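Local coordinates for protein scyllo-inositol 2-dehydrogenase (NADP(+)) IolW (Bacillus subtilis subsp. subtilis, PDB 3GDO) that catalyses the reversible NADPH-dependent reduction of scyllo-inosose to scyllo-inositol and does not accept NADH in place of NADPH, at residues B[4-12]-B[65-73]. Residues are numbered along the deposited sequence; the frame is centred on the assembly and turned at random.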
ATOM      1  N   ASP B   4      33.679  24.780 -27.456  1.00 44.36           N
ATOM      2  CA  ASP B   4      33.574  23.941 -26.268  1.00 43.91           C
ATOM      3  C   ASP B   4      32.422  22.908 -26.243  1.00 43.28           C
ATOM      4  O   ASP B   4      32.246  22.218 -25.231  1.00 43.68           O
ATOM      5  CB  ASP B   4      33.595  24.809 -24.996  1.00 43.89           C
ATOM      6  CG  ASP B   4      34.900  25.601 -24.856  1.00 44.94           C
ATOM      7  OD1 ASP B   4      35.875  25.222 -25.547  1.00 45.38           O
ATOM      8  OD2 ASP B   4      34.936  26.591 -24.082  1.00 42.92           O
ATOM      9  N   THR B   5      31.674  22.768 -27.335  1.00 41.67           N
ATOM     10  CA  THR B   5      30.591  21.779 -27.345  1.00 40.41           C
ATOM     11  C   THR B   5      31.138  20.402 -27.037  1.00 40.15           C
ATOM     12  O   THR B   5      32.232  20.022 -27.477  1.00 39.64           O
ATOM     13  CB  THR B   5      29.790  21.735 -28.681  1.00 40.26           C
ATOM     14  OG1 THR B   5      30.685  21.527 -29.790  1.00 40.46           O
ATOM     15  CG2 THR B   5      29.019  23.006 -28.886  1.00 38.62           C
ATOM     16  N   ILE B   6      30.370  19.653 -26.260  1.00 39.52           N
ATOM     17  CA  ILE B   6      30.729  18.289 -25.939  1.00 39.46           C
ATOM     18  C   ILE B   6      30.286  17.437 -27.118  1.00 40.29           C
ATOM     19  O   ILE B   6      29.108  17.484 -27.515  1.00 41.16           O
ATOM     20  CB  ILE B   6      30.063  17.851 -24.597  1.00 39.61           C
ATOM     21  CG1 ILE B   6      30.585  18.745 -23.450  1.00 40.20           C
ATOM     22  CG2 ILE B   6      30.312  16.383 -24.318  1.00 37.98           C
ATOM     23  CD1 ILE B   6      29.959  18.491 -22.117  1.00 41.48           C
ATOM     24  N   LYS B   7      31.231  16.686 -27.681  1.00 40.18           N
ATOM     25  CA  LYS B   7      30.998  15.870 -28.868  1.00 40.47           C
ATOM     26  C   LYS B   7      30.420  14.550 -28.428  1.00 39.78           C
ATOM     27  O   LYS B   7      31.068  13.782 -27.738  1.00 39.54           O
ATOM     28  CB  LYS B   7      32.304  15.618 -29.680  1.00 40.97           C
ATOM     29  CG  LYS B   7      33.083  16.869 -30.133  1.00 39.81           C
ATOM     30  CD  LYS B   7      32.148  17.919 -30.722  1.00 40.90           C
ATOM     31  CE  LYS B   7      32.952  19.128 -31.256  1.00 41.91           C
ATOM     32  NZ  LYS B   7      33.241  20.100 -30.170  1.00 38.18           N
ATOM     33  N   VAL B   8      29.212  14.270 -28.886  1.00 39.97           N
ATOM     34  CA  VAL B   8      28.475  13.089 -28.418  1.00 39.20           C
ATOM     35  C   VAL B   8      28.372  12.028 -29.496  1.00 38.78           C
ATOM     36  O   VAL B   8      28.134  12.346 -30.652  1.00 38.65           O
ATOM     37  CB  VAL B   8      27.052  13.506 -27.965  1.00 39.09           C
ATOM     38  CG1 VAL B   8      26.221  12.290 -27.477  1.00 37.79           C
ATOM     39  CG2 VAL B   8      27.156  14.621 -26.909  1.00 37.89           C
ATOM     40  N   GLY B   9      28.559  10.774 -29.095  1.00 38.91           N
ATOM     41  CA  GLY B   9      28.170   9.615 -29.897  1.00 39.24           C
ATOM     42  C   GLY B   9      27.016   8.866 -29.218  1.00 39.83           C
ATOM     43  O   GLY B   9      27.097   8.536 -28.016  1.00 40.34           O
ATOM     44  N   ILE B  10      25.928   8.630 -29.960  1.00 39.43           N
ATOM     45  CA  ILE B  10      24.769   7.875 -29.427  1.00 39.07           C
ATOM     46  C   ILE B  10      24.720   6.441 -29.937  1.00 38.52           C
ATOM     47  O   ILE B  10      24.687   6.201 -31.147  1.00 39.43           O
ATOM     48  CB  ILE B  10      23.425   8.559 -29.721  1.00 38.43           C
ATOM     49  CG1 ILE B  10      23.449   9.999 -29.233  1.00 38.36           C
ATOM     50  CG2 ILE B  10      22.242   7.759 -29.069  1.00 38.96           C
ATOM     51  CD1 ILE B  10      22.261  10.838 -29.707  1.00 35.28           C
ATOM     52  N   LEU B  11      24.736   5.484 -29.024  1.00 37.77           N
ATOM     53  CA  LEU B  11      24.667   4.097 -29.429  1.00 37.35           C
ATOM     54  C   LEU B  11      23.202   3.634 -29.477  1.00 37.85           C
ATOM     55  O   LEU B  11      22.559   3.517 -28.446  1.00 36.89           O
ATOM     56  CB  LEU B  11      25.470   3.192 -28.501  1.00 37.48           C
ATOM     57  CG  LEU B  11      26.987   3.371 -28.366  1.00 38.73           C
ATOM     58  CD1 LEU B  11      27.569   2.111 -27.698  1.00 37.05           C
ATOM     59  CD2 LEU B  11      27.681   3.641 -29.722  1.00 36.89           C
ATOM     60  N   GLY B  12      22.696   3.392 -30.694  1.00 37.77           N
ATOM     61  CA  GLY B  12      21.310   2.903 -30.878  1.00 37.75           C
ATOM     62  C   GLY B  12      20.360   4.060 -31.088  1.00 37.25           C
ATOM     63  O   GLY B  12      20.465   5.088 -30.434  1.00 36.60           O
ATOM     64  N   ALA B  65      37.806  12.535 -31.372  1.00 44.68           N
ATOM     65  CA  ALA B  65      37.052  13.738 -31.098  1.00 43.83           C
ATOM     66  C   ALA B  65      35.835  13.456 -30.168  1.00 43.14           C
ATOM     67  O   ALA B  65      35.348  14.365 -29.513  1.00 43.14           O
ATOM     68  CB  ALA B  65      36.619  14.436 -32.388  1.00 43.31           C
ATOM     69  N   ILE B  66      35.371  12.209 -30.126  1.00 41.79           N
ATOM     70  CA  ILE B  66      34.186  11.832 -29.333  1.00 41.17           C
ATOM     71  C   ILE B  66      34.506  11.837 -27.830  1.00 40.07           C
ATOM     72  O   ILE B  66      35.426  11.140 -27.406  1.00 40.70           O
ATOM     73  CB  ILE B  66      33.675  10.438 -29.735  1.00 39.99           C
ATOM     74  CG1 ILE B  66      33.181  10.441 -31.195  1.00 41.60           C
ATOM     75  CG2 ILE B  66      32.567   9.949 -28.765  1.00 42.56           C
ATOM     76  CD1 ILE B  66      31.998  11.382 -31.482  1.00 41.39           C
ATOM     77  N   GLU B  67      33.747  12.602 -27.047  1.00 38.75           N
ATOM     78  CA  GLU B  67      34.008  12.730 -25.599  1.00 39.28           C
ATOM     79  C   GLU B  67      33.023  11.949 -24.691  1.00 38.50           C
ATOM     80  O   GLU B  67      33.425  11.383 -23.651  1.00 37.44           O
ATOM     81  CB  GLU B  67      33.981  14.192 -25.213  1.00 39.06           C
ATOM     82  CG  GLU B  67      34.883  15.064 -26.114  1.00 40.65           C
ATOM     83  CD  GLU B  67      34.737  16.490 -25.790  1.00 40.31           C
ATOM     84  OE1 GLU B  67      33.878  17.201 -26.378  1.00 42.96           O
ATOM     85  OE2 GLU B  67      35.459  16.915 -24.886  1.00 44.10           O
ATOM     86  N   LEU B  68      31.742  11.963 -25.092  1.00 37.44           N
ATOM     87  CA  LEU B  68      30.648  11.292 -24.344  1.00 36.87           C
ATOM     88  C   LEU B  68      29.874  10.329 -25.260  1.00 36.68           C
ATOM     89  O   LEU B  68      29.481  10.710 -26.368  1.00 35.83           O
ATOM     90  CB  LEU B  68      29.687  12.324 -23.721  1.00 35.61           C
ATOM     91  CG  LEU B  68      28.444  11.805 -22.964  1.00 35.32           C
ATOM     92  CD1 LEU B  68      28.803  11.051 -21.719  1.00 30.04           C
ATOM     93  CD2 LEU B  68      27.516  12.951 -22.619  1.00 33.80           C
ATOM     94  N   VAL B  69      29.713   9.088 -24.794  1.00 36.55           N
ATOM     95  CA  VAL B  69      28.875   8.079 -25.459  1.00 37.09           C
ATOM     96  C   VAL B  69      27.595   7.863 -24.609  1.00 36.55           C
ATOM     97  O   VAL B  69      27.678   7.675 -23.373  1.00 36.16           O
ATOM     98  CB  VAL B  69      29.622   6.738 -25.598  1.00 37.10           C
ATOM     99  CG1 VAL B  69      28.751   5.690 -26.303  1.00 38.32           C
ATOM    100  CG2 VAL B  69      30.913   6.925 -26.389  1.00 38.34           C
ATOM    101  N   ILE B  70      26.431   7.927 -25.266  1.00 35.87           N
ATOM    102  CA  ILE B  70      25.144   7.501 -24.649  1.00 35.04           C
ATOM    103  C   ILE B  70      24.818   6.058 -25.045  1.00 35.70           C
ATOM    104  O   ILE B  70      24.710   5.731 -26.221  1.00 35.57           O
ATOM    105  CB  ILE B  70      23.999   8.423 -25.066  1.00 35.40           C
ATOM    106  CG1 ILE B  70      24.461   9.889 -25.100  1.00 33.85           C
ATOM    107  CG2 ILE B  70      22.749   8.188 -24.193  1.00 30.25           C
ATOM    108  CD1 ILE B  70      24.765  10.538 -23.731  1.00 37.04           C
ATOM    109  N   VAL B  71      24.741   5.170 -24.078  1.00 36.27           N
ATOM    110  CA  VAL B  71      24.471   3.786 -24.417  1.00 37.84           C
ATOM    111  C   VAL B  71      22.955   3.479 -24.303  1.00 39.02           C
ATOM    112  O   VAL B  71      22.387   3.472 -23.221  1.00 38.08           O
ATOM    113  CB  VAL B  71      25.325   2.811 -23.612  1.00 38.13           C
ATOM    114  CG1 VAL B  71      25.060   1.387 -24.067  1.00 36.90           C
ATOM    115  CG2 VAL B  71      26.819   3.150 -23.807  1.00 38.06           C
ATOM    116  N   THR B  72      22.316   3.298 -25.452  1.00 40.13           N
ATOM    117  CA  THR B  72      20.932   2.856 -25.466  1.00 41.69           C
ATOM    118  C   THR B  72      20.766   1.466 -26.143  1.00 44.03           C
ATOM    119  O   THR B  72      19.666   1.069 -26.435  1.00 44.72           O
ATOM    120  CB  THR B  72      20.013   3.892 -26.135  1.00 40.62           C
ATOM    121  OG1 THR B  72      20.171   3.787 -27.541  1.00 39.09           O
ATOM    122  CG2 THR B  72      20.309   5.353 -25.636  1.00 37.76           C
ATOM    123  N   THR B  73      21.836   0.726 -26.384  1.00 46.89           N
ATOM    124  CA  THR B  73      21.672  -0.574 -27.027  1.00 50.30           C
ATOM    125  C   THR B  73      20.907  -1.514 -26.075  1.00 52.21           C
ATOM    126  O   THR B  73      20.838  -1.223 -24.876  1.00 52.38           O
ATOM    127  CB  THR B  73      23.009  -1.166 -27.510  1.00 50.49           C
ATOM    128  OG1 THR B  73      23.979  -1.052 -26.475  1.00 52.63           O
ATOM    129  CG2 THR B  73      23.512  -0.401 -28.749  1.00 51.81           C
TER
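The carbonyl oxygen of L11 accepts two bonds from a single residue, T72. T72 OG1 lies 2.6 Å from L11 O, and T72 N approaches the same oxygen in the carbonyl plane. With chi1 at 78°, T72 OG1 lies on the same side as T72 N, and both reach L11 O. K7 O, near the other end of the pair, is also held twice, by E67 N at 3.0 Å and by L68 N at a longer 3.3 Å. Between these ends G9 N bonds to L68 O, I70 N to G9 O and L11 N to I70 O.

E67 adds a side-chain bond. Its extended chain carries OE1 to K7 N, 3.0 Å away, on the anti side of the carboxylate and somewhat out of its plane. E67 OE2 forms a salt bridge with R314, which ties this end of the strand pair to helix 303-315. The K7 side chain packs CB against A65 O at 3.3 Å, then bends back so that NZ bonds to T5 O and T5 OG1.

Strands 6-11 and 68-71 are neighbours in the middle of the parallel sheet of the Rossmann domain. They run parallel, 21° apart. The loop after strand 6-11 begins with G12, consistent with the first glycine of a GxGxxG dinucleotide-binding turn.

On one face V8 CG1 meets I70 CG1 at 3.8 Å, and I6 CG2 approaches L68 CB at 4.2 Å. Helix 303-315 covers I6 and I70 here. On the other face L11 CG rests on V69 CG1 at 3.6 Å, while L11 CD1 lies alongside V71 CG2. Helix 78-87 packs on that face, with H81 against L11 and C85 against V69.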